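Local coordinates for protein rifin (Plasmodium falciparum, PDB 7JZK) that binds the LAIR1 ectodomain carried by antibody MGD21 through its V2 domain, and probably serves as a variant surface antigen of the malaria parasite, at residues T63-I68 against A111-V116; R37-D42 against C89-T94. One frame throughout, in Å; residues are numbered along the deposited sequence.

Both contacts tie together helices of the V2 domain, their centres about 12 Å apart. Interaction 1 is buried near the middle of the chain, where helix 61-75 packs on helix 108-126, and is aliphatic almost throughout. Interaction 2 lies farther out and is partly buried: the C-terminal end of helix 13-39 sets aromatic rings around one valine of helix 86-94, with a Lys93-Asp90 salt bridge at the outer side. That helix also carries a disulfide cysteine and residues that meet LAIR1. The two interactions share no helix, yet they adjoin, Ile68 CD1 of interaction 1 lying 3.9 Å from Phe39 CE2 of interaction 2.

Interaction 1 of 2, residues T63-I68 against A111-V116; sequences TIASAI and AITGAV
Helix segments 63-68 and 111-116 run in broadly opposite directions, at 134° between their N-to-C axes, and approach to 8.9 Å, with Ala65 and Thr113 facing each other at a CA-CA distance of 5.3 Å. The small side chain of Ala65 sits at this close approach, consistent with the short spacing. Its CB points at the other helix and stands 3.6 Å from Thr113 OG1, a van der Waals contact between a methyl and a hydroxyl oxygen whose hydrogen bond is made within its own helix, to Lys109 O. Ile112 and Val116, one turn apart, reach across to the same alanine, Ile112 CG2 coming within 3.9 Å of Ala65 O. With its CG2 anti to the backbone N, Ile112 directs that methyl at the facing helix, where it also meets Ile68 CG2 at 3.7 Å; the two isoleucine side chains cross at a slant. Val116 divides its branches between two partners. CG1 meets Ile64 CG2 tip to tip at 3.5 Å and also touches Ile64 CD1, whereas CG2 turns to Ile68 CD1 at 4.2 Å. The chi1 of 168° in Ile64 wedges CG2 between the backbone N and the carbonyl carbon, and it is this branch that makes the closer touch with Val116. Leu35 of helix 13-39 packs on both Ile64 and Ile68, and Leu44 of strand 43-44 also reaches Ile68, so a third helix and the small hairpin join the same core. All the side-chain pairs between the segments are van der Waals contacts. This is plain helix-helix packing in the core of the V2 domain, held by the shape of branched aliphatic groups around one alanine, without a polar bond between the helices.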
# COMPACT_ATOMS: atom_id res chain seq x y z
N THR B 63 5.66 -14.64 -7.88
CA THR B 63 4.22 -14.76 -7.66
C THR B 63 3.83 -14.22 -6.29
O THR B 63 2.86 -13.47 -6.16
CB THR B 63 3.82 -16.22 -7.80
OG1 THR B 63 4.13 -16.67 -9.13
CG2 THR B 63 2.32 -16.43 -7.50
N ILE B 64 4.60 -14.57 -5.27
CA ILE B 64 4.28 -14.10 -3.93
C ILE B 64 4.42 -12.58 -3.84
O ILE B 64 3.58 -11.91 -3.25
CB ILE B 64 5.15 -14.82 -2.90
CG1 ILE B 64 5.02 -14.13 -1.56
CG2 ILE B 64 6.57 -14.78 -3.31
CD1 ILE B 64 5.89 -14.75 -0.55
N ALA B 65 5.49 -12.03 -4.42
CA ALA B 65 5.69 -10.59 -4.35
C ALA B 65 4.56 -9.86 -5.07
O ALA B 65 4.05 -8.85 -4.57
CB ALA B 65 7.05 -10.22 -4.93
N SER B 66 4.11 -10.39 -6.20
CA SER B 66 3.02 -9.72 -6.90
C SER B 66 1.73 -9.80 -6.09
O SER B 66 0.98 -8.83 -6.02
CB SER B 66 2.86 -10.32 -8.30
OG SER B 66 1.56 -10.14 -8.84
N ALA B 67 1.47 -10.94 -5.45
CA ALA B 67 0.25 -11.06 -4.63
C ALA B 67 0.30 -10.15 -3.41
O ALA B 67 -0.71 -9.55 -3.03
CB ALA B 67 0.05 -12.52 -4.21
N ILE B 68 1.47 -10.04 -2.78
CA ILE B 68 1.60 -9.18 -1.62
C ILE B 68 1.45 -7.72 -2.04
O ILE B 68 0.78 -6.94 -1.36
CB ILE B 68 2.93 -9.45 -0.90
CG1 ILE B 68 2.90 -10.83 -0.19
CG2 ILE B 68 3.25 -8.32 0.09
CD1 ILE B 68 4.21 -11.25 0.46
N ALA B 111 10.41 -3.04 -3.82
CA ALA B 111 10.84 -3.22 -2.44
C ALA B 111 10.29 -4.53 -1.87
O ALA B 111 10.99 -5.26 -1.17
CB ALA B 111 10.41 -2.01 -1.59
N ILE B 112 9.05 -4.86 -2.21
CA ILE B 112 8.48 -6.11 -1.75
C ILE B 112 9.26 -7.28 -2.32
O ILE B 112 9.51 -8.26 -1.64
CB ILE B 112 6.99 -6.18 -2.12
CG1 ILE B 112 6.24 -5.07 -1.41
CG2 ILE B 112 6.40 -7.59 -1.79
CD1 ILE B 112 4.86 -4.86 -1.92
N THR B 113 9.64 -7.18 -3.60
CA THR B 113 10.40 -8.23 -4.27
C THR B 113 11.73 -8.44 -3.56
O THR B 113 12.09 -9.57 -3.23
CB THR B 113 10.61 -7.85 -5.74
OG1 THR B 113 9.33 -7.80 -6.41
CG2 THR B 113 11.54 -8.81 -6.47
N GLY B 114 12.43 -7.37 -3.24
CA GLY B 114 13.68 -7.54 -2.51
C GLY B 114 13.46 -8.16 -1.14
O GLY B 114 14.22 -9.04 -0.72
N ALA B 115 12.38 -7.76 -0.46
CA ALA B 115 12.12 -8.33 0.86
C ALA B 115 11.83 -9.82 0.76
O ALA B 115 12.41 -10.64 1.48
CB ALA B 115 10.95 -7.59 1.51
N VAL B 116 10.96 -10.20 -0.18
CA VAL B 116 10.61 -11.60 -0.34
C VAL B 116 11.82 -12.41 -0.72
O VAL B 116 11.99 -13.56 -0.28
CB VAL B 116 9.50 -11.72 -1.41
CG1 VAL B 116 9.38 -13.14 -1.90
CG2 VAL B 116 8.20 -11.22 -0.85

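Interaction 2 of 2, residues R37-D42 against C89-T94; sequences RYFHID and CDVRKT
In the helical V2 domain of this RIFIN, the C-terminal end of helix 13-39 packs against helix 86-94, with Val91 set among Tyr38, Phe39 and His40. Val91 CG1 lies 4.1 Å from both Tyr38 CE1 and Phe39 CE1, meeting the two rings obliquely. The two rings are steeply inclined to each other, and Tyr38 CD1 stands 3.9 Å above the Phe39 ring plane, over its centre. Tyr38 holds CG anti to its N and Phe39 holds CG beside its N (chi1 -168° and -67°), which lets neighbouring residues bring their rings together. The other valine methyl, CG2, touches Tyr38 O at 3.7 Å and lies 4.2 Å from His40 CD2. His40 leaves the helix with a positive phi of 57°, and the chain turns there toward the hairpin.

On helix 86-94, Cys89 forms a disulfide with Cys76, and Arg92 extends to the LAIR1 chain from the MGD21 antibody, where it hydrogen-bonds Tyr43 O and makes a cation-pi contact with Tyr45. The valine packing thus belongs to the helix that carries residues contacting LAIR1. Nearer the solvent, Lys93 NZ bridges Asp90 OD1 at 2.9 Å, on the syn side but well out of the carboxylate plane, and also donates to Thr94 OG1. The methyl of that threonine, CG2, faces the tyrosine, 3.9 Å from Tyr38 OH.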
# COMPACT_ATOMS: atom_id res chain seq x y z
N ARG B 37 5.64 -13.29 10.01
CA ARG B 37 6.43 -12.51 10.95
C ARG B 37 6.94 -11.22 10.33
O ARG B 37 7.19 -10.25 11.06
CB ARG B 37 7.56 -13.40 11.50
CG ARG B 37 7.01 -14.56 12.39
CD ARG B 37 8.06 -15.62 12.73
NE ARG B 37 9.24 -15.09 13.42
CZ ARG B 37 10.47 -15.58 13.30
NH1 ARG B 37 11.47 -15.03 13.98
NH2 ARG B 37 10.72 -16.62 12.48
N TYR B 38 7.12 -11.17 9.00
CA TYR B 38 7.66 -9.95 8.41
C TYR B 38 6.58 -9.00 7.93
O TYR B 38 6.73 -7.79 8.04
CB TYR B 38 8.58 -10.28 7.23
CG TYR B 38 9.41 -9.12 6.74
CD1 TYR B 38 8.88 -8.17 5.87
CD2 TYR B 38 10.72 -8.96 7.16
CE1 TYR B 38 9.63 -7.10 5.43
CE2 TYR B 38 11.48 -7.91 6.73
CZ TYR B 38 10.94 -6.97 5.86
OH TYR B 38 11.70 -5.91 5.43
N PHE B 39 5.49 -9.54 7.39
CA PHE B 39 4.39 -8.72 6.88
C PHE B 39 3.18 -8.70 7.80
O PHE B 39 2.28 -7.89 7.58
CB PHE B 39 3.94 -9.21 5.50
CG PHE B 39 4.96 -9.03 4.43
CD1 PHE B 39 5.10 -7.83 3.78
CD2 PHE B 39 5.79 -10.09 4.07
CE1 PHE B 39 6.06 -7.67 2.78
CE2 PHE B 39 6.74 -9.95 3.07
CZ PHE B 39 6.88 -8.73 2.43
N HIS B 40 3.17 -9.51 8.85
CA HIS B 40 2.06 -9.49 9.81
C HIS B 40 0.75 -9.73 9.09
O HIS B 40 -0.29 -9.18 9.44
CB HIS B 40 2.07 -8.17 10.60
CG HIS B 40 3.47 -7.67 10.85
ND1 HIS B 40 4.33 -8.29 11.74
CD2 HIS B 40 4.18 -6.67 10.27
CE1 HIS B 40 5.49 -7.65 11.73
NE2 HIS B 40 5.43 -6.67 10.84
N ILE B 41 0.83 -10.67 8.16
CA ILE B 41 -0.36 -11.09 7.37
C ILE B 41 -0.59 -12.59 7.59
O ILE B 41 0.36 -13.29 7.87
CB ILE B 41 -0.14 -10.72 5.89
CG1 ILE B 41 -1.42 -10.22 5.23
CG2 ILE B 41 0.52 -11.83 5.09
CD1 ILE B 41 -1.98 -8.98 5.87
N ASP B 42 -1.85 -13.03 7.55
CA ASP B 42 -2.21 -14.46 7.73
C ASP B 42 -2.87 -14.98 6.46
O ASP B 42 -3.00 -16.20 6.33
CB ASP B 42 -3.19 -14.59 8.89
CG ASP B 42 -2.58 -14.17 10.21
OD1 ASP B 42 -1.89 -15.01 10.83
OD2 ASP B 42 -2.78 -13.01 10.60
N CYS B 89 0.45 -2.50 6.69
CA CYS B 89 0.70 -1.25 5.98
C CYS B 89 1.96 -0.57 6.49
O CYS B 89 2.72 -0.01 5.71
CB CYS B 89 -0.53 -0.34 6.15
SG CYS B 89 -2.06 -1.22 5.71
N ASP B 90 2.28 -0.76 7.77
CA ASP B 90 3.46 -0.18 8.41
C ASP B 90 4.75 -0.64 7.74
O ASP B 90 5.76 0.05 7.83
CB ASP B 90 3.44 -0.55 9.91
CG ASP B 90 4.62 0.03 10.71
OD1 ASP B 90 5.61 -0.69 10.94
OD2 ASP B 90 4.56 1.23 11.10
N VAL B 91 4.71 -1.78 7.04
CA VAL B 91 5.88 -2.29 6.32
C VAL B 91 6.35 -1.30 5.26
O VAL B 91 7.54 -1.25 4.94
CB VAL B 91 5.56 -3.66 5.70
CG1 VAL B 91 6.75 -4.20 4.87
CG2 VAL B 91 5.21 -4.63 6.80
N ARG B 92 5.44 -0.48 4.73
CA ARG B 92 5.85 0.55 3.78
C ARG B 92 6.90 1.47 4.38
O ARG B 92 7.74 2.02 3.66
CB ARG B 92 4.64 1.35 3.33
CG ARG B 92 3.86 0.68 2.24
CD ARG B 92 2.61 1.45 1.99
NE ARG B 92 1.89 0.93 0.85
CZ ARG B 92 0.67 1.33 0.54
NH1 ARG B 92 0.08 2.24 1.30
NH2 ARG B 92 0.04 0.83 -0.52
N LYS B 93 6.86 1.67 5.70
CA LYS B 93 7.87 2.50 6.34
C LYS B 93 9.19 1.76 6.46
O LYS B 93 10.25 2.35 6.23
CB LYS B 93 7.36 2.95 7.72
CG LYS B 93 8.41 3.52 8.66
CD LYS B 93 9.04 2.46 9.61
CE LYS B 93 7.96 1.53 10.20
NZ LYS B 93 8.40 0.21 10.78
N THR B 94 9.13 0.46 6.68
CA THR B 94 10.35 -0.33 6.74
C THR B 94 11.05 -0.34 5.38
O THR B 94 12.26 -0.14 5.29
CB THR B 94 10.01 -1.75 7.19
OG1 THR B 94 9.23 -1.69 8.40
CG2 THR B 94 11.27 -2.55 7.43